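Tail spike protein (Acinetobacter phage vB_AbaP_AS12, PDB 6EU4) probably binds the capsular polysaccharide of its Acinetobacter baumannii host and cleaves it, as tailspikes of related phages do. Local coordinates at residues G517-W525 against A536-S544; V425-S433 against A453-D462. All coordinates share one frame; numbering follows the deposited sequence.

Interaction 1: G517-W525 against A536-S544; sequences GVPYLVQQW and AQLAFAISS
W525 and A536 pair at one end of an antiparallel beta hairpin, strands 520-526 and 535-542, where W525 N reaches A536 O at 2.7 Å in an almost straight bond (178°). From there the ladder runs through Q523-L538 and L521-F540 to I542 N, which donates to P519 O at 2.9 Å. This paired ladder, with both its faces, is the tight part. The face of L521, Q523, W525, L538 and F540 is turned to the neighbouring subunits. W525, its CG anti to the carbonyl carbon (chi1 -70°), lays the CZ3 edge of its indole 3.7 Å from L538 CB, while Q523 CG sits over one ring face. On the other face Y520 puts its ring over A541, whose CA lies 3.9 Å from the ring centroid, and Q537 NE2 donates to Q524 OE1 at 3.0 Å, the two amides nearly coplanar (28°), while Q537 OE1 accepts from R552. Toward V518 and S543 the pairing ends and the residues become partly exposed; V518 CG1 merely rests 3.8 Å from S543 OG. Q523 NE2 is held by Q524 O and Q523 OE1 by W525 NE1 of the second subunit, so both ends of this buried amide have a partner, which should fix its rotation within the trimer interface.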
loop_
_atom_site.group_PDB
_atom_site.type_symbol
_atom_site.label_atom_id
_atom_site.label_comp_id
_atom_site.label_asym_id
_atom_site.label_seq_id
_atom_site.Cartn_x
_atom_site.Cartn_y
_atom_site.Cartn_z
ATOM N N GLY A 517 -8.735 -51.233 18.664
ATOM C CA GLY A 517 -9.740 -50.962 19.674
ATOM C C GLY A 517 -9.309 -50.059 20.805
ATOM O O GLY A 517 -9.980 -50.026 21.845
ATOM N N VAL A 518 -8.204 -49.340 20.645
ATOM C CA VAL A 518 -7.757 -48.348 21.619
ATOM C C VAL A 518 -7.405 -47.078 20.857
ATOM O O VAL A 518 -7.061 -47.146 19.671
ATOM C CB VAL A 518 -6.552 -48.840 22.438
ATOM C CG1 VAL A 518 -6.942 -50.016 23.319
ATOM C CG2 VAL A 518 -5.393 -49.215 21.521
ATOM N N PRO A 519 -7.483 -45.911 21.486
ATOM C CA PRO A 519 -7.084 -44.671 20.810
ATOM C C PRO A 519 -5.572 -44.591 20.672
ATOM O O PRO A 519 -4.834 -45.234 21.420
ATOM C CB PRO A 519 -7.618 -43.577 21.737
ATOM C CG PRO A 519 -7.648 -44.216 23.082
ATOM C CD PRO A 519 -7.963 -45.677 22.858
ATOM N N TYR A 520 -5.119 -43.764 19.720
ATOM C CA TYR A 520 -3.697 -43.644 19.398
ATOM C C TYR A 520 -3.239 -42.203 19.242
ATOM O O TYR A 520 -3.984 -41.330 18.785
ATOM C CB TYR A 520 -3.336 -44.334 18.078
ATOM C CG TYR A 520 -3.180 -45.828 18.140
ATOM C CD1 TYR A 520 -4.288 -46.664 18.169
ATOM C CD2 TYR A 520 -1.919 -46.410 18.130
ATOM C CE1 TYR A 520 -4.143 -48.038 18.201
ATOM C CE2 TYR A 520 -1.765 -47.774 18.158
ATOM C CZ TYR A 520 -2.870 -48.588 18.198
ATOM O OH TYR A 520 -2.722 -49.958 18.240
ATOM N N LEU A 521 -1.985 -41.978 19.614
ATOM C CA LEU A 521 -1.153 -40.935 19.039
ATOM C C LEU A 521 -0.085 -41.615 18.198
ATOM O O LEU A 521 0.465 -42.642 18.606
ATOM C CB LEU A 521 -0.499 -40.081 20.124
ATOM C CG LEU A 521 -1.430 -39.128 20.864
ATOM C CD1 LEU A 521 -0.755 -38.561 22.101
ATOM C CD2 LEU A 521 -1.838 -38.005 19.922
ATOM N N VAL A 522 0.189 -41.054 17.021
ATOM C CA VAL A 522 1.184 -41.593 16.099
ATOM C C VAL A 522 2.070 -40.450 15.631
ATOM O O VAL A 522 1.571 -39.410 15.182
ATOM C CB VAL A 522 0.535 -42.287 14.886
ATOM C CG1 VAL A 522 1.619 -42.819 13.933
ATOM C CG2 VAL A 522 -0.411 -43.412 15.328
ATOM N N GLN A 523 3.376 -40.626 15.756
ATOM C CA GLN A 523 4.337 -39.750 15.109
ATOM C C GLN A 523 4.742 -40.423 13.809
ATOM O O GLN A 523 5.283 -41.531 13.834
ATOM C CB GLN A 523 5.565 -39.516 15.979
ATOM C CG GLN A 523 6.717 -38.790 15.252
ATOM C CD GLN A 523 6.448 -37.301 15.109
ATOM O OE1 GLN A 523 6.281 -36.585 16.099
ATOM N NE2 GLN A 523 6.389 -36.826 13.873
ATOM N N GLN A 524 4.494 -39.757 12.685
ATOM C CA GLN A 524 5.018 -40.206 11.400
ATOM C C GLN A 524 6.255 -39.389 11.044
ATOM O O GLN A 524 6.292 -38.172 11.243
ATOM C CB GLN A 524 3.972 -40.084 10.287
ATOM C CG GLN A 524 4.547 -40.436 8.910
ATOM C CD GLN A 524 3.472 -40.589 7.867
ATOM O OE1 GLN A 524 2.656 -41.495 7.954
ATOM N NE2 GLN A 524 3.470 -39.707 6.863
ATOM N N TRP A 525 7.283 -40.070 10.561
ATOM C CA TRP A 525 8.429 -39.417 9.958
ATOM C C TRP A 525 8.480 -39.771 8.478
ATOM O O TRP A 525 8.008 -40.831 8.052
ATOM C CB TRP A 525 9.733 -39.854 10.614
ATOM C CG TRP A 525 9.970 -39.385 12.024
ATOM C CD1 TRP A 525 10.532 -38.217 12.393
ATOM C CD2 TRP A 525 9.701 -40.106 13.244
ATOM N NE1 TRP A 525 10.622 -38.138 13.763
ATOM C CE2 TRP A 525 10.116 -39.284 14.308
ATOM C CE3 TRP A 525 9.135 -41.347 13.535
ATOM C CZ2 TRP A 525 10.025 -39.685 15.645
ATOM C CZ3 TRP A 525 9.014 -41.726 14.869
ATOM C CH2 TRP A 525 9.463 -40.903 15.898
ATOM N N ALA A 536 8.882 -43.687 8.778
ATOM C CA ALA A 536 8.883 -44.405 10.046
ATOM C C ALA A 536 7.686 -43.923 10.847
ATOM O O ALA A 536 7.218 -42.796 10.664
ATOM C CB ALA A 536 10.178 -44.161 10.820
ATOM N N GLN A 537 7.196 -44.775 11.744
ATOM C CA GLN A 537 6.106 -44.389 12.621
ATOM C C GLN A 537 6.359 -44.926 14.019
ATOM O O GLN A 537 6.849 -46.046 14.189
ATOM C CB GLN A 537 4.745 -44.883 12.111
ATOM C CG GLN A 537 4.293 -44.244 10.795
ATOM C CD GLN A 537 2.951 -44.790 10.316
ATOM O OE1 GLN A 537 2.611 -45.935 10.569
ATOM N NE2 GLN A 537 2.170 -43.944 9.652
ATOM N N LEU A 538 6.064 -44.081 15.005
ATOM C CA LEU A 538 5.991 -44.440 16.414
ATOM C C LEU A 538 4.529 -44.334 16.835
ATOM O O LEU A 538 3.937 -43.252 16.740
ATOM C CB LEU A 538 6.853 -43.496 17.252
ATOM C CG LEU A 538 6.663 -43.511 18.773
ATOM C CD1 LEU A 538 6.870 -44.888 19.369
ATOM C CD2 LEU A 538 7.600 -42.483 19.414
ATOM N N ALA A 539 3.948 -45.447 17.268
ATOM C CA ALA A 539 2.541 -45.495 17.657
ATOM C C ALA A 539 2.407 -45.757 19.148
ATOM O O ALA A 539 3.033 -46.683 19.685
ATOM C CB ALA A 539 1.785 -46.570 16.875
ATOM N N PHE A 540 1.586 -44.922 19.809
ATOM C CA PHE A 540 1.196 -45.088 21.202
ATOM C C PHE A 540 -0.232 -45.624 21.231
ATOM O O PHE A 540 -1.178 -44.891 20.925
ATOM C CB PHE A 540 1.267 -43.761 21.955
ATOM C CG PHE A 540 2.649 -43.184 22.056
ATOM C CD1 PHE A 540 3.476 -43.542 23.108
ATOM C CD2 PHE A 540 3.114 -42.269 21.127
ATOM C CE1 PHE A 540 4.750 -43.016 23.224
ATOM C CE2 PHE A 540 4.400 -41.733 21.248
ATOM C CZ PHE A 540 5.208 -42.104 22.296
ATOM N N ALA A 541 -0.381 -46.902 21.569
ATOM C CA ALA A 541 -1.694 -47.511 21.776
ATOM C C ALA A 541 -2.108 -47.240 23.215
ATOM O O ALA A 541 -1.649 -47.915 24.137
ATOM C CB ALA A 541 -1.642 -49.005 21.479
ATOM N N ILE A 542 -3.011 -46.276 23.410
ATOM C CA ILE A 542 -3.243 -45.660 24.716
ATOM C C ILE A 542 -4.461 -46.308 25.373
ATOM O O ILE A 542 -5.594 -46.142 24.912
ATOM C CB ILE A 542 -3.428 -44.142 24.586
ATOM C CG1 ILE A 542 -2.191 -43.503 23.941
ATOM C CG2 ILE A 542 -3.729 -43.517 25.956
ATOM C CD1 ILE A 542 -2.355 -42.049 23.621
ATOM N N SER A 543 -4.234 -47.019 26.480
ATOM C CA SER A 543 -5.293 -47.484 27.360
ATOM C C SER A 543 -5.381 -46.539 28.563
ATOM O O SER A 543 -4.613 -45.583 28.691
ATOM C CB SER A 543 -5.052 -48.939 27.789
ATOM O OG SER A 543 -5.110 -49.819 26.669
ATOM N N SER A 544 -6.326 -46.812 29.465
ATOM C CA SER A 544 -6.645 -45.827 30.496
ATOM C C SER A 544 -5.492 -45.631 31.474
ATOM O O SER A 544 -5.331 -44.534 32.019
ATOM C CB SER A 544 -7.909 -46.235 31.254
ATOM O OG SER A 544 -7.708 -47.448 31.939
#

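Interaction 2: V425-S433 against A453-D462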
loop_
_atom_site.group_PDB
_atom_site.type_symbol
_atom_site.label_atom_id
_atom_site.label_comp_id
_atom_site.label_asym_id
_atom_site.label_seq_id
_atom_site.Cartn_x
_atom_site.Cartn_y
_atom_site.Cartn_z
ATOM N N VAL A 425 -16.825 -19.011 -3.592
ATOM C CA VAL A 425 -17.081 -20.430 -3.362
ATOM C C VAL A 425 -15.761 -21.108 -3.025
ATOM O O VAL A 425 -14.680 -20.607 -3.369
ATOM C CB VAL A 425 -17.758 -21.098 -4.580
ATOM C CG1 VAL A 425 -19.062 -20.401 -4.886
ATOM C CG2 VAL A 425 -16.884 -21.074 -5.827
ATOM N N PRO A 426 -15.821 -22.260 -2.373
ATOM C CA PRO A 426 -14.605 -22.879 -1.832
ATOM C C PRO A 426 -13.610 -23.324 -2.892
ATOM O O PRO A 426 -13.975 -23.874 -3.936
ATOM C CB PRO A 426 -15.148 -24.094 -1.071
ATOM C CG PRO A 426 -16.569 -23.806 -0.794
ATOM C CD PRO A 426 -17.055 -22.922 -1.883
ATOM N N LEU A 427 -12.331 -23.145 -2.563
ATOM C CA LEU A 427 -11.259 -23.784 -3.306
ATOM C C LEU A 427 -11.307 -25.291 -3.111
ATOM O O LEU A 427 -11.853 -25.788 -2.126
ATOM C CB LEU A 427 -9.911 -23.242 -2.853
ATOM C CG LEU A 427 -9.704 -21.732 -2.899
ATOM C CD1 LEU A 427 -8.252 -21.422 -2.620
ATOM C CD2 LEU A 427 -10.090 -21.131 -4.259
ATOM N N GLU A 428 -10.778 -26.030 -4.086
ATOM C CA GLU A 428 -10.956 -27.472 -4.098
ATOM C C GLU A 428 -9.706 -28.278 -3.787
ATOM O O GLU A 428 -9.815 -29.320 -3.129
ATOM C CB GLU A 428 -11.514 -27.904 -5.448
ATOM C CG GLU A 428 -12.867 -27.292 -5.712
ATOM C CD GLU A 428 -13.541 -27.885 -6.921
ATOM O OE1 GLU A 428 -13.927 -29.077 -6.879
ATOM O OE2 GLU A 428 -13.658 -27.156 -7.920
ATOM N N GLU A 429 -8.532 -27.867 -4.259
ATOM C CA GLU A 429 -7.338 -28.689 -4.066
ATOM C C GLU A 429 -6.125 -27.869 -4.470
ATOM O O GLU A 429 -6.240 -26.801 -5.084
ATOM C CB GLU A 429 -7.403 -29.996 -4.868
ATOM C CG GLU A 429 -7.436 -29.790 -6.377
ATOM C CD GLU A 429 -7.605 -31.089 -7.167
ATOM O OE1 GLU A 429 -7.855 -32.149 -6.552
ATOM O OE2 GLU A 429 -7.495 -31.047 -8.415
ATOM N N ILE A 430 -4.956 -28.391 -4.121
ATOM C CA ILE A 430 -3.688 -27.779 -4.499
ATOM C C ILE A 430 -2.688 -28.904 -4.720
ATOM O O ILE A 430 -2.655 -29.876 -3.956
ATOM C CB ILE A 430 -3.204 -26.770 -3.434
ATOM C CG1 ILE A 430 -1.789 -26.274 -3.743
ATOM C CG2 ILE A 430 -3.267 -27.339 -2.027
ATOM C CD1 ILE A 430 -1.468 -24.975 -3.015
ATOM N N GLY A 431 -1.895 -28.801 -5.781
ATOM C CA GLY A 431 -0.871 -29.817 -5.990
ATOM C C GLY A 431 -0.075 -29.614 -7.261
ATOM O O GLY A 431 -0.398 -28.777 -8.115
ATOM N N ILE A 432 0.982 -30.416 -7.361
ATOM C CA ILE A 432 1.824 -30.450 -8.547
ATOM C C ILE A 432 1.026 -30.994 -9.716
ATOM O O ILE A 432 0.291 -31.980 -9.577
ATOM C CB ILE A 432 3.059 -31.322 -8.279
ATOM C CG1 ILE A 432 3.921 -30.668 -7.202
ATOM C CG2 ILE A 432 3.860 -31.528 -9.560
ATOM C CD1 ILE A 432 4.988 -31.572 -6.648
ATOM N N SER A 433 1.189 -30.381 -10.884
ATOM C CA SER A 433 0.455 -30.811 -12.063
ATOM C C SER A 433 1.310 -30.686 -13.312
ATOM O O SER A 433 2.018 -29.690 -13.487
ATOM C CB SER A 433 -0.804 -29.962 -12.257
ATOM O OG SER A 433 -1.505 -30.355 -13.428
ATOM N N ALA A 453 0.355 -20.934 -0.048
ATOM C CA ALA A 453 -1.051 -20.649 -0.275
ATOM C C ALA A 453 -1.919 -21.378 0.734
ATOM O O ALA A 453 -1.812 -22.601 0.902
ATOM C CB ALA A 453 -1.489 -21.049 -1.686
ATOM N N TYR A 454 -2.797 -20.618 1.377
ATOM C CA TYR A 454 -3.853 -21.220 2.173
ATOM C C TYR A 454 -4.935 -21.797 1.281
ATOM O O TYR A 454 -5.445 -21.129 0.368
ATOM C CB TYR A 454 -4.450 -20.201 3.137
ATOM C CG TYR A 454 -3.650 -20.105 4.399
ATOM C CD1 TYR A 454 -2.506 -19.310 4.466
ATOM C CD2 TYR A 454 -4.029 -20.812 5.529
ATOM C CE1 TYR A 454 -1.763 -19.237 5.623
ATOM C CE2 TYR A 454 -3.297 -20.732 6.697
ATOM C CZ TYR A 454 -2.176 -19.953 6.745
ATOM O OH TYR A 454 -1.457 -19.907 7.917
ATOM N N VAL A 455 -5.283 -23.052 1.554
ATOM C CA VAL A 455 -6.394 -23.720 0.899
ATOM C C VAL A 455 -7.197 -24.454 1.971
ATOM O O VAL A 455 -6.675 -25.352 2.636
ATOM C CB VAL A 455 -5.907 -24.699 -0.186
ATOM C CG1 VAL A 455 -7.084 -25.418 -0.811
ATOM C CG2 VAL A 455 -5.089 -23.961 -1.250
ATOM N N LYS A 456 -8.464 -24.069 2.144
ATOM C CA LYS A 456 -9.360 -24.686 3.136
ATOM C C LYS A 456 -8.751 -24.670 4.542
ATOM O O LYS A 456 -8.821 -25.651 5.282
ATOM C CB LYS A 456 -9.729 -26.109 2.735
ATOM C CG LYS A 456 -10.540 -26.191 1.452
ATOM C CD LYS A 456 -11.137 -27.596 1.253
ATOM C CE LYS A 456 -10.350 -28.413 0.257
ATOM N NZ LYS A 456 -11.105 -29.627 -0.184
ATOM N N GLY A 457 -8.163 -23.539 4.917
ATOM C CA GLY A 457 -7.579 -23.357 6.236
ATOM C C GLY A 457 -6.212 -23.958 6.453
ATOM O O GLY A 457 -5.707 -23.901 7.585
ATOM N N VAL A 458 -5.587 -24.518 5.422
ATOM C CA VAL A 458 -4.290 -25.179 5.546
ATOM C C VAL A 458 -3.283 -24.461 4.664
ATOM O O VAL A 458 -3.546 -24.225 3.481
ATOM C CB VAL A 458 -4.379 -26.663 5.159
ATOM C CG1 VAL A 458 -3.005 -27.356 5.247
ATOM C CG2 VAL A 458 -5.399 -27.367 6.019
ATOM N N ARG A 459 -2.134 -24.124 5.230
ATOM C CA ARG A 459 -1.099 -23.416 4.496
ATOM C C ARG A 459 -0.206 -24.442 3.813
ATOM O O ARG A 459 0.378 -25.303 4.478
ATOM C CB ARG A 459 -0.279 -22.534 5.433
ATOM C CG ARG A 459 0.716 -21.649 4.715
ATOM C CD ARG A 459 1.493 -20.801 5.712
ATOM N NE ARG A 459 2.316 -19.792 5.075
ATOM C CZ ARG A 459 2.910 -18.798 5.731
ATOM N NH1 ARG A 459 2.771 -18.692 7.058
ATOM N NH2 ARG A 459 3.650 -17.912 5.073
ATOM N N TYR A 460 -0.110 -24.352 2.492
ATOM C CA TYR A 460 0.746 -25.218 1.693
ATOM C C TYR A 460 1.927 -24.410 1.188
ATOM O O TYR A 460 1.744 -23.393 0.511
ATOM C CB TYR A 460 -0.038 -25.815 0.525
ATOM C CG TYR A 460 -1.136 -26.732 0.988
ATOM C CD1 TYR A 460 -2.415 -26.241 1.283
ATOM C CD2 TYR A 460 -0.889 -28.090 1.168
ATOM C CE1 TYR A 460 -3.413 -27.085 1.722
ATOM C CE2 TYR A 460 -1.885 -28.940 1.605
ATOM C CZ TYR A 460 -3.139 -28.429 1.888
ATOM O OH TYR A 460 -4.100 -29.290 2.325
ATOM N N GLN A 461 3.132 -24.868 1.511
ATOM C CA GLN A 461 4.366 -24.277 1.019
ATOM C C GLN A 461 5.165 -25.342 0.272
ATOM O O GLN A 461 5.401 -26.440 0.802
ATOM C CB GLN A 461 5.201 -23.705 2.174
ATOM C CG GLN A 461 4.521 -22.591 2.953
ATOM C CD GLN A 461 5.359 -22.099 4.118
ATOM O OE1 GLN A 461 5.816 -22.885 4.939
ATOM N NE2 GLN A 461 5.572 -20.798 4.187
ATOM N N ASP A 462 5.592 -25.018 -0.945
ATOM C CA ASP A 462 6.381 -25.957 -1.735
ATOM C C ASP A 462 7.244 -25.180 -2.719
ATOM O O ASP A 462 6.919 -24.061 -3.110
ATOM C CB ASP A 462 5.451 -26.926 -2.468
ATOM C CG ASP A 462 6.128 -28.229 -2.878
ATOM O OD1 ASP A 462 7.326 -28.423 -2.599
ATOM O OD2 ASP A 462 5.430 -29.072 -3.484
#
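Segment 425-433 runs as a loop, kinked at E428, into the short strand 430-432 and lies against a tight beta hairpin, 453-455 with 458-462, turned by a type I' bend from V455 to V458. No backbone hydrogen bond joins the two; the nearest CA atoms, those of L427 and V455, are 6.4 Å apart. This is the end of the parallel beta-helix, where strand 450-455 still pairs with the coil before it and strand 458-462 pairs in parallel with a strand of the second subunit. The side chains meet around I430, whose CG1 stands anti to the backbone N (chi1 172°) and carries CD1 to 4.1 Å from A453 CB. Its other branch, CG2, lies 3.9 Å from V455 CG2, and V455 CG1 in turn touches L427 CB at 4.1 Å. In the turn the exposed K456 bends at chi3 and runs past L427 O, its NZ making a weak 3.2 Å bond to E428 O. At the far end I432 CD1 comes near D462 OD2, a carboxylate oxygen bonded to the hydroxyl of Y445. I430 CG2 sits above the middle of the Y460 ring, 3.6 Å from its centroid and 14° off the normal.

Interaction 2 precedes interaction 1 along the chain, and the two follow one another along the spike: the centre of 425-433 with 453-462 lies about 22 Å from the chain's centre, that of 517-525 with 536-544 about 49 Å from it, on the same side. Their centres are about 28 Å apart and their nearest atoms about 13 Å, so they do not touch. Each involves a hairpin, but interaction 1 pairs the two strands of one, whereas interaction 2 packs a loop and short strand onto another. Both sites reach the second and third subunits, yet differently: backbone pairing takes part at interaction 2, whereas at interaction 1 the subunits meet through side chains.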